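Local coordinates for protein similar to phosphinothricin acetyltransferase (Bacillus subtilis, PDB 1VHS) that probably transfers an acetyl group from acetyl-CoA to phosphinothricin, which would inactivate this antibiotic and herbicide, at residues Asp40-Glu43 against Trp44-His48; Gly75-Ala78 against Tyr79-Thr82; Lys131-Lys135 against His136-Glu140. All blocks are in the same frame, centred on the assembly; numbering follows the deposited sequence.

Contact 1: Asp40-Glu43 against Trp44-His48; sequences DRME and WFSGH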
loop_
_atom_site.group_PDB
_atom_site.type_symbol
_atom_site.label_atom_id
_atom_site.label_comp_id
_atom_site.label_asym_id
_atom_site.label_seq_id
_atom_site.Cartn_x
_atom_site.Cartn_y
_atom_site.Cartn_z
ATOM N N ASP A 40 -7.411 16.628 -0.426
ATOM C CA ASP A 40 -7.568 15.838 -1.644
ATOM C C ASP A 40 -7.678 14.346 -1.341
ATOM O O ASP A 40 -8.050 13.561 -2.211
ATOM C CB ASP A 40 -6.383 16.046 -2.594
ATOM C CG ASP A 40 -6.171 17.499 -2.968
ATOM O OD1 ASP A 40 -7.161 18.190 -3.293
ATOM O OD2 ASP A 40 -5.003 17.944 -2.952
ATOM N N ARG A 41 -7.358 13.958 -0.109
ATOM C CA ARG A 41 -7.399 12.550 0.274
ATOM C C ARG A 41 -8.363 12.238 1.416
ATOM O O ARG A 41 -8.422 11.104 1.891
ATOM C CB ARG A 41 -5.989 12.085 0.652
ATOM C CG ARG A 41 -4.970 12.238 -0.464
ATOM C CD ARG A 41 -5.139 11.177 -1.545
ATOM N NE ARG A 41 -4.624 9.878 -1.114
ATOM C CZ ARG A 41 -4.576 8.794 -1.882
ATOM N NH1 ARG A 41 -5.015 8.841 -3.133
ATOM N NH2 ARG A 41 -4.074 7.663 -1.404
HETATM N N MSE A 42 -9.122 13.239 1.853
HETATM C CA MSE A 42 -10.069 13.041 2.944
HETATM C C MSE A 42 -11.090 11.955 2.623
HETATM O O MSE A 42 -11.468 11.174 3.496
HETATM C CB MSE A 42 -10.794 14.351 3.262
HETATM C CG MSE A 42 -11.791 14.244 4.408
HETATM SE SE MSE A 42 -10.993 13.580 6.042
HETATM C CE MSE A 42 -12.605 13.131 7.007
ATOM N N GLU A 43 -11.538 11.910 1.371
ATOM C CA GLU A 43 -12.513 10.907 0.948
ATOM C C GLU A 43 -11.927 9.505 1.068
ATOM O O GLU A 43 -12.510 8.626 1.698
ATOM C CB GLU A 43 -12.946 11.158 -0.500
ATOM C CG GLU A 43 -13.796 12.401 -0.685
ATOM C CD GLU A 43 -15.129 12.313 0.035
ATOM O OE1 GLU A 43 -15.906 13.290 -0.028
ATOM O OE2 GLU A 43 -15.404 11.267 0.664
ATOM N N TRP A 44 -10.770 9.311 0.449
ATOM C CA TRP A 44 -10.076 8.032 0.479
ATOM C C TRP A 44 -9.864 7.586 1.920
ATOM O O TRP A 44 -10.110 6.431 2.274
ATOM C CB TRP A 44 -8.726 8.174 -0.224
ATOM C CG TRP A 44 -7.792 7.034 0.008
ATOM C CD1 TRP A 44 -7.816 5.810 -0.597
ATOM C CD2 TRP A 44 -6.695 7.010 0.927
ATOM N NE1 TRP A 44 -6.798 5.023 -0.111
ATOM C CE2 TRP A 44 -6.094 5.735 0.827
ATOM C CE3 TRP A 44 -6.160 7.942 1.827
ATOM C CZ2 TRP A 44 -4.985 5.368 1.593
ATOM C CZ3 TRP A 44 -5.054 7.576 2.592
ATOM C CH2 TRP A 44 -4.480 6.298 2.468
ATOM N N PHE A 45 -9.407 8.518 2.748
ATOM C CA PHE A 45 -9.141 8.242 4.152
ATOM C C PHE A 45 -10.377 7.722 4.875
ATOM O O PHE A 45 -10.352 6.640 5.460
ATOM C CB PHE A 45 -8.638 9.510 4.843
ATOM C CG PHE A 45 -8.069 9.267 6.209
ATOM C CD1 PHE A 45 -6.851 8.613 6.362
ATOM C CD2 PHE A 45 -8.752 9.687 7.344
ATOM C CE1 PHE A 45 -6.318 8.380 7.631
ATOM C CE2 PHE A 45 -8.228 9.458 8.619
ATOM C CZ PHE A 45 -7.008 8.804 8.759
ATOM N N SER A 46 -11.460 8.493 4.831
ATOM C CA SER A 46 -12.704 8.108 5.490
ATOM C C SER A 46 -13.368 6.920 4.802
ATOM O O SER A 46 -14.297 6.322 5.341
ATOM C CB SER A 46 -13.674 9.294 5.520
ATOM O OG SER A 46 -13.141 10.361 6.283
ATOM N N GLY A 47 -12.881 6.579 3.615
ATOM C CA GLY A 47 -13.447 5.464 2.878
ATOM C C GLY A 47 -13.119 4.097 3.456
ATOM O O GLY A 47 -13.708 3.097 3.051
ATOM N N HIS A 48 -12.178 4.037 4.394
ATOM C CA HIS A 48 -11.821 2.758 4.993
ATOM C C HIS A 48 -12.889 2.299 5.973
ATOM O O HIS A 48 -13.614 3.114 6.544
ATOM C CB HIS A 48 -10.463 2.842 5.689
ATOM C CG HIS A 48 -9.322 3.045 4.745
ATOM N ND1 HIS A 48 -8.986 4.285 4.243
ATOM C CD2 HIS A 48 -8.481 2.160 4.159
ATOM C CE1 HIS A 48 -7.987 4.153 3.387
ATOM N NE2 HIS A 48 -7.663 2.875 3.319
HETATM O O HOH W 1 -9.481 11.138 -1.725
#

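Contact 2: Gly75-Ala78 against Tyr79-Thr82; sequences GRPA and YNKT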
loop_
_atom_site.group_PDB
_atom_site.type_symbol
_atom_site.label_atom_id
_atom_site.label_comp_id
_atom_site.label_asym_id
_atom_site.label_seq_id
_atom_site.Cartn_x
_atom_site.Cartn_y
_atom_site.Cartn_z
ATOM N N GLY A 75 -16.562 -2.428 -6.010
ATOM C CA GLY A 75 -17.743 -2.307 -5.175
ATOM C C GLY A 75 -18.886 -3.201 -5.616
ATOM O O GLY A 75 -19.963 -2.725 -5.968
ATOM N N ARG A 76 -18.645 -4.505 -5.589
ATOM C CA ARG A 76 -19.639 -5.492 -5.976
ATOM C C ARG A 76 -19.461 -6.691 -5.056
ATOM O O ARG A 76 -18.337 -7.121 -4.794
ATOM C CB ARG A 76 -19.428 -5.903 -7.436
ATOM C CG ARG A 76 -20.329 -7.022 -7.930
ATOM C CD ARG A 76 -19.975 -7.391 -9.366
ATOM N NE ARG A 76 -20.615 -8.629 -9.804
ATOM C CZ ARG A 76 -20.417 -9.191 -10.993
ATOM N NH1 ARG A 76 -19.594 -8.626 -11.866
ATOM N NH2 ARG A 76 -21.035 -10.320 -11.306
ATOM N N PRO A 77 -20.571 -7.240 -4.541
ATOM C CA PRO A 77 -20.532 -8.395 -3.642
ATOM C C PRO A 77 -19.684 -9.554 -4.158
ATOM O O PRO A 77 -18.998 -10.217 -3.385
ATOM C CB PRO A 77 -22.004 -8.767 -3.504
ATOM C CG PRO A 77 -22.675 -7.435 -3.579
ATOM C CD PRO A 77 -21.958 -6.779 -4.736
ATOM N N ALA A 78 -19.732 -9.794 -5.464
ATOM C CA ALA A 78 -18.970 -10.883 -6.064
ATOM C C ALA A 78 -17.485 -10.784 -5.726
ATOM O O ALA A 78 -16.792 -11.798 -5.667
ATOM C CB ALA A 78 -19.157 -10.887 -7.577
ATOM N N TYR A 79 -17.001 -9.564 -5.502
ATOM C CA TYR A 79 -15.590 -9.366 -5.177
ATOM C C TYR A 79 -15.312 -9.088 -3.697
ATOM O O TYR A 79 -14.210 -8.679 -3.344
ATOM C CB TYR A 79 -15.009 -8.223 -6.016
ATOM C CG TYR A 79 -15.146 -8.436 -7.506
ATOM C CD1 TYR A 79 -16.281 -8.005 -8.193
ATOM C CD2 TYR A 79 -14.147 -9.086 -8.227
ATOM C CE1 TYR A 79 -16.415 -8.218 -9.572
ATOM C CE2 TYR A 79 -14.268 -9.304 -9.596
ATOM C CZ TYR A 79 -15.402 -8.868 -10.264
ATOM O OH TYR A 79 -15.513 -9.083 -11.622
ATOM N N ASN A 80 -16.301 -9.325 -2.838
ATOM C CA ASN A 80 -16.156 -9.085 -1.398
ATOM C C ASN A 80 -14.947 -9.700 -0.696
ATOM O O ASN A 80 -14.492 -9.175 0.317
ATOM C CB ASN A 80 -17.411 -9.544 -0.646
ATOM C CG ASN A 80 -18.595 -8.646 -0.887
ATOM O OD1 ASN A 80 -18.441 -7.457 -1.161
ATOM N ND2 ASN A 80 -19.795 -9.206 -0.768
ATOM N N LYS A 81 -14.443 -10.818 -1.203
ATOM C CA LYS A 81 -13.301 -11.478 -0.583
ATOM C C LYS A 81 -11.981 -11.143 -1.258
ATOM O O LYS A 81 -10.957 -11.761 -0.977
ATOM C CB LYS A 81 -13.510 -12.992 -0.580
ATOM C CG LYS A 81 -14.454 -13.468 0.513
ATOM C CD LYS A 81 -14.769 -14.948 0.387
ATOM C CE LYS A 81 -15.806 -15.183 -0.690
ATOM N NZ LYS A 81 -17.084 -14.481 -0.370
ATOM N N THR A 82 -12.013 -10.157 -2.144
ATOM C CA THR A 82 -10.816 -9.745 -2.863
ATOM C C THR A 82 -10.490 -8.304 -2.502
ATOM O O THR A 82 -11.347 -7.421 -2.573
ATOM C CB THR A 82 -11.024 -9.890 -4.393
ATOM O OG1 THR A 82 -11.251 -11.272 -4.704
ATOM C CG2 THR A 82 -9.802 -9.406 -5.153
HETATM O O HOH W 2 -14.870 -12.613 -3.656
#

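Contact 3: Lys131-Lys135 against His136-Glu140; sequences KLFEK and HGFAE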
loop_
_atom_site.group_PDB
_atom_site.type_symbol
_atom_site.label_atom_id
_atom_site.label_comp_id
_atom_site.label_asym_id
_atom_site.label_seq_id
_atom_site.Cartn_x
_atom_site.Cartn_y
_atom_site.Cartn_z
ATOM N N LYS A 131 10.382 -8.154 -5.663
ATOM C CA LYS A 131 11.053 -9.309 -5.077
ATOM C C LYS A 131 10.518 -9.605 -3.680
ATOM O O LYS A 131 10.319 -10.764 -3.319
ATOM C CB LYS A 131 12.569 -9.093 -5.025
ATOM N N LEU A 132 10.283 -8.552 -2.901
ATOM C CA LEU A 132 9.747 -8.693 -1.557
ATOM C C LEU A 132 8.424 -9.462 -1.594
ATOM O O LEU A 132 8.261 -10.459 -0.899
ATOM C CB LEU A 132 9.512 -7.319 -0.922
ATOM C CG LEU A 132 8.840 -7.349 0.456
ATOM C CD1 LEU A 132 9.702 -8.138 1.427
ATOM C CD2 LEU A 132 8.624 -5.927 0.960
ATOM N N PHE A 133 7.475 -8.995 -2.405
ATOM C CA PHE A 133 6.188 -9.678 -2.488
ATOM C C PHE A 133 6.298 -11.121 -2.993
ATOM O O PHE A 133 5.602 -12.012 -2.502
ATOM C CB PHE A 133 5.213 -8.882 -3.370
ATOM C CG PHE A 133 4.532 -7.750 -2.644
ATOM C CD1 PHE A 133 5.226 -6.581 -2.333
ATOM C CD2 PHE A 133 3.208 -7.866 -2.244
ATOM C CE1 PHE A 133 4.607 -5.545 -1.633
ATOM C CE2 PHE A 133 2.576 -6.833 -1.541
ATOM C CZ PHE A 133 3.279 -5.672 -1.235
ATOM N N GLU A 134 7.180 -11.359 -3.960
ATOM C CA GLU A 134 7.337 -12.699 -4.505
ATOM C C GLU A 134 7.896 -13.687 -3.488
ATOM O O GLU A 134 7.678 -14.886 -3.612
ATOM C CB GLU A 134 8.210 -12.666 -5.769
ATOM C CG GLU A 134 7.469 -12.115 -6.979
ATOM C CD GLU A 134 8.347 -11.986 -8.212
ATOM O OE1 GLU A 134 8.906 -13.008 -8.660
ATOM O OE2 GLU A 134 8.474 -10.861 -8.735
ATOM N N LYS A 135 8.603 -13.188 -2.480
ATOM C CA LYS A 135 9.143 -14.069 -1.448
ATOM C C LYS A 135 8.017 -14.443 -0.498
ATOM O O LYS A 135 8.123 -15.416 0.245
ATOM C CB LYS A 135 10.257 -13.376 -0.655
ATOM C CG LYS A 135 11.556 -13.182 -1.420
ATOM C CD LYS A 135 12.593 -12.509 -0.536
ATOM C CE LYS A 135 13.903 -12.266 -1.276
ATOM N NZ LYS A 135 14.849 -11.489 -0.429
ATOM N N HIS A 136 6.937 -13.663 -0.525
ATOM C CA HIS A 136 5.801 -13.923 0.347
ATOM C C HIS A 136 4.559 -14.523 -0.313
ATOM O O HIS A 136 3.431 -14.260 0.107
ATOM C CB HIS A 136 5.427 -12.654 1.120
ATOM C CG HIS A 136 6.402 -12.300 2.202
ATOM N ND1 HIS A 136 7.479 -11.463 1.997
ATOM C CD2 HIS A 136 6.463 -12.677 3.501
ATOM C CE1 HIS A 136 8.158 -11.335 3.124
ATOM N NE2 HIS A 136 7.563 -12.064 4.051
ATOM N N GLY A 137 4.768 -15.321 -1.353
ATOM C CA GLY A 137 3.655 -15.997 -1.996
ATOM C C GLY A 137 2.922 -15.303 -3.126
ATOM O O GLY A 137 1.999 -15.880 -3.705
ATOM N N PHE A 138 3.310 -14.076 -3.441
ATOM C CA PHE A 138 2.650 -13.363 -4.526
ATOM C C PHE A 138 3.235 -13.781 -5.868
ATOM O O PHE A 138 4.426 -14.074 -5.969
ATOM C CB PHE A 138 2.801 -11.851 -4.355
ATOM C CG PHE A 138 1.960 -11.278 -3.256
ATOM C CD1 PHE A 138 2.324 -11.445 -1.921
ATOM C CD2 PHE A 138 0.793 -10.572 -3.553
ATOM C CE1 PHE A 138 1.535 -10.914 -0.896
ATOM C CE2 PHE A 138 0.003 -10.039 -2.538
ATOM C CZ PHE A 138 0.377 -10.210 -1.204
ATOM N N ALA A 139 2.378 -13.822 -6.885
ATOM C CA ALA A 139 2.776 -14.168 -8.249
ATOM C C ALA A 139 2.289 -13.044 -9.161
ATOM O O ALA A 139 1.304 -12.372 -8.851
ATOM C CB ALA A 139 2.133 -15.479 -8.665
ATOM N N GLU A 140 2.964 -12.837 -10.285
ATOM C CA GLU A 140 2.539 -11.790 -11.208
ATOM C C GLU A 140 1.256 -12.236 -11.909
ATOM O O GLU A 140 1.238 -13.237 -12.627
ATOM C CB GLU A 140 3.633 -11.510 -12.241
ATOM C CG GLU A 140 3.311 -10.354 -13.185
ATOM C CD GLU A 140 4.395 -10.131 -14.226
ATOM O OE1 GLU A 140 5.584 -10.059 -13.845
ATOM O OE2 GLU A 140 4.054 -10.025 -15.423
HETATM O O HOH W 3 6.619 -16.836 -2.664
#

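Contact 1: Asp40-Glu43 against Trp44-His48
Phe45 N donates to Arg41 O over 2.9 Å in a nearly straight bond (164°), and Ser46 N repeats the i to i+4 step to Met42 O at 3.0 Å. The hydroxyl of Ser46, its OG lying beside its own backbone N, adds a weak bond to that same Met42 carbonyl. Gly47 N makes a further weak bond to Glu43 O. At the start of the turn a water replaces the direct link: it donates to Asp40 O at 2.9 Å and accepts from Trp44 N at 3.1 Å. His48 ND1, just past the helix, bonds to Phe45 O at 3.0 Å. The acceptor lies in the imidazole plane, which fixes the rotation of the ring, and Ser69 holds NE2 on its far side. The i to i+4 backbone bonds belong to the short helix 42-46, the second helical segment between the first two strands of the GNAT fold. It lies on helix 13-24 and leads toward strand 54-58. Around it, side chains gather at Trp44, whose indole has a partner on each face. Over the centre of one face comes Arg41, its chain folded back by bends at chi2 and chi3 (-75° and -76°), with NH2 3.6 Å from Trp44 CD2. The guanidinium is stacked in a cation-pi contact with Arg41 CZ 4.2 Å from the centroid of the Trp44 five-membered ring, and Tyr20 offers the same charge a second aromatic partner. His48 CE1 lies over the opposite face, nearer the rim. Trp44 NE1 is hydrogen-bonded to the Glu71 carboxylate, while Trp67 meets the indole ring. Arg41 comes within about 6 Å, side chain to side chain, of Tyr88, a predicted acetyl-CoA-binding residue. Phe45 and Met42 pack on Leu13.

Contact 2: Gly75-Ala78 against Tyr79-Thr82
Arg76 runs its side chain along one edge of the Tyr79 ring. Its CB begins in the ring plane, 3.9 Å from Tyr79 CD1. CG lies beside the same carbon, and CD moves one carbon on, 3.7 Å from Tyr79 CE1. Because the chain is extended through CG, CD and NE (chi2 -177°), it keeps pace with the edge instead of folding over a face. At the tip, Arg76 NH1 is 3.9 Å from Tyr79 CE1, with the phenol oxygen slightly farther. The methylenes make the apolar contact, and the guanidinium, at 79° to the ring, is not stacked on it. On the backbone, Tyr79 N bonds to Arg76 O at 2.9 Å and Asn80 N to Pro77 O at 2.9 Å. Both are i to i+3 bonds, the 3-10 pattern, with the donors above the carbonyl planes. The Asn80 amide lies against Pro77, ND2 3.1 Å from Pro77 CA; ND2 also comes near Pro77 O, but at an angle too poor for a hydrogen bond. The chain then reverses through a type I beta turn, Thr82 N bonding to Tyr79 O, while a water links Ala78 O to Lys81 N. These residues lie in the exposed loop of the beta hairpin formed by strands 64-72 and 82-89. Tyr79 meets Phe73 just beyond strand 64-72, Lys81 makes backbone bonds to Arg116 and Ser117, and Thr82 packs on Ser117 and Met119 as it enters strand 82-89 beside strand 117-123.

Contact 3: Lys131-Lys135 against His136-Glu140
Phe133 points its edge into the face of Phe138, a T-shaped pair with ring centroids 4.9 Å apart and planes at 77°. CD2 of Phe133 sits over the middle of the Phe138 ring, 3.7 Å from Phe138 CD1. The His136 ring is used edge-on: ND1 donates in the ring plane to Leu132 O (3.2 Å, 169°), and CE1 touches Leu132 CD1 at 3.9 Å. Lys135 N reaches the same oxygen from the opposite face of the carbonyl plane. The carbonyl of Phe133 is gripped from opposite faces by His136 N at 2.9 Å and Phe138 N at 3.2 Å. That second, i+5 bond, with Gly137 at positive phi (89°), gives the helix end the outer bond of a Schellman motif. A water lies between Glu134 O and Gly137 N where the inner bond would form, but its short distances make this bridge doubtful in detail. The turn carries helix 127-135 into edge strand 139-150. Leu132 lies near Gly99 and Phe133 near Ile87, both predicted to bind acetyl-CoA. Phe133 packs on strand 117-123, Phe138 on Leu160 of strand 153-163, and Leu132 and His136 on Leu103 of helix 98-109.

How the contacts relate
The three contacts follow in series along the chain, none nested in or crossing another, and all are local. Contact 1 closes first, forming a short helix between helix 13-24 and strand 54-58. Contact 2 makes up most of the loop joining strands 64-72 and 82-89, its centre about 20 Å from that of contact 1. Contact 3 ends helix 127-135 and starts strand 139-150; its centre lies about 28 Å from that of contact 1, on the opposite side of the chain's centre. No two of them touch. Strand 117-123 borders residues 79-82 and packs against the helix end of contact 3, so it links these two; contact 1 meets the same sheet by way of strands 54-58 and 64-72.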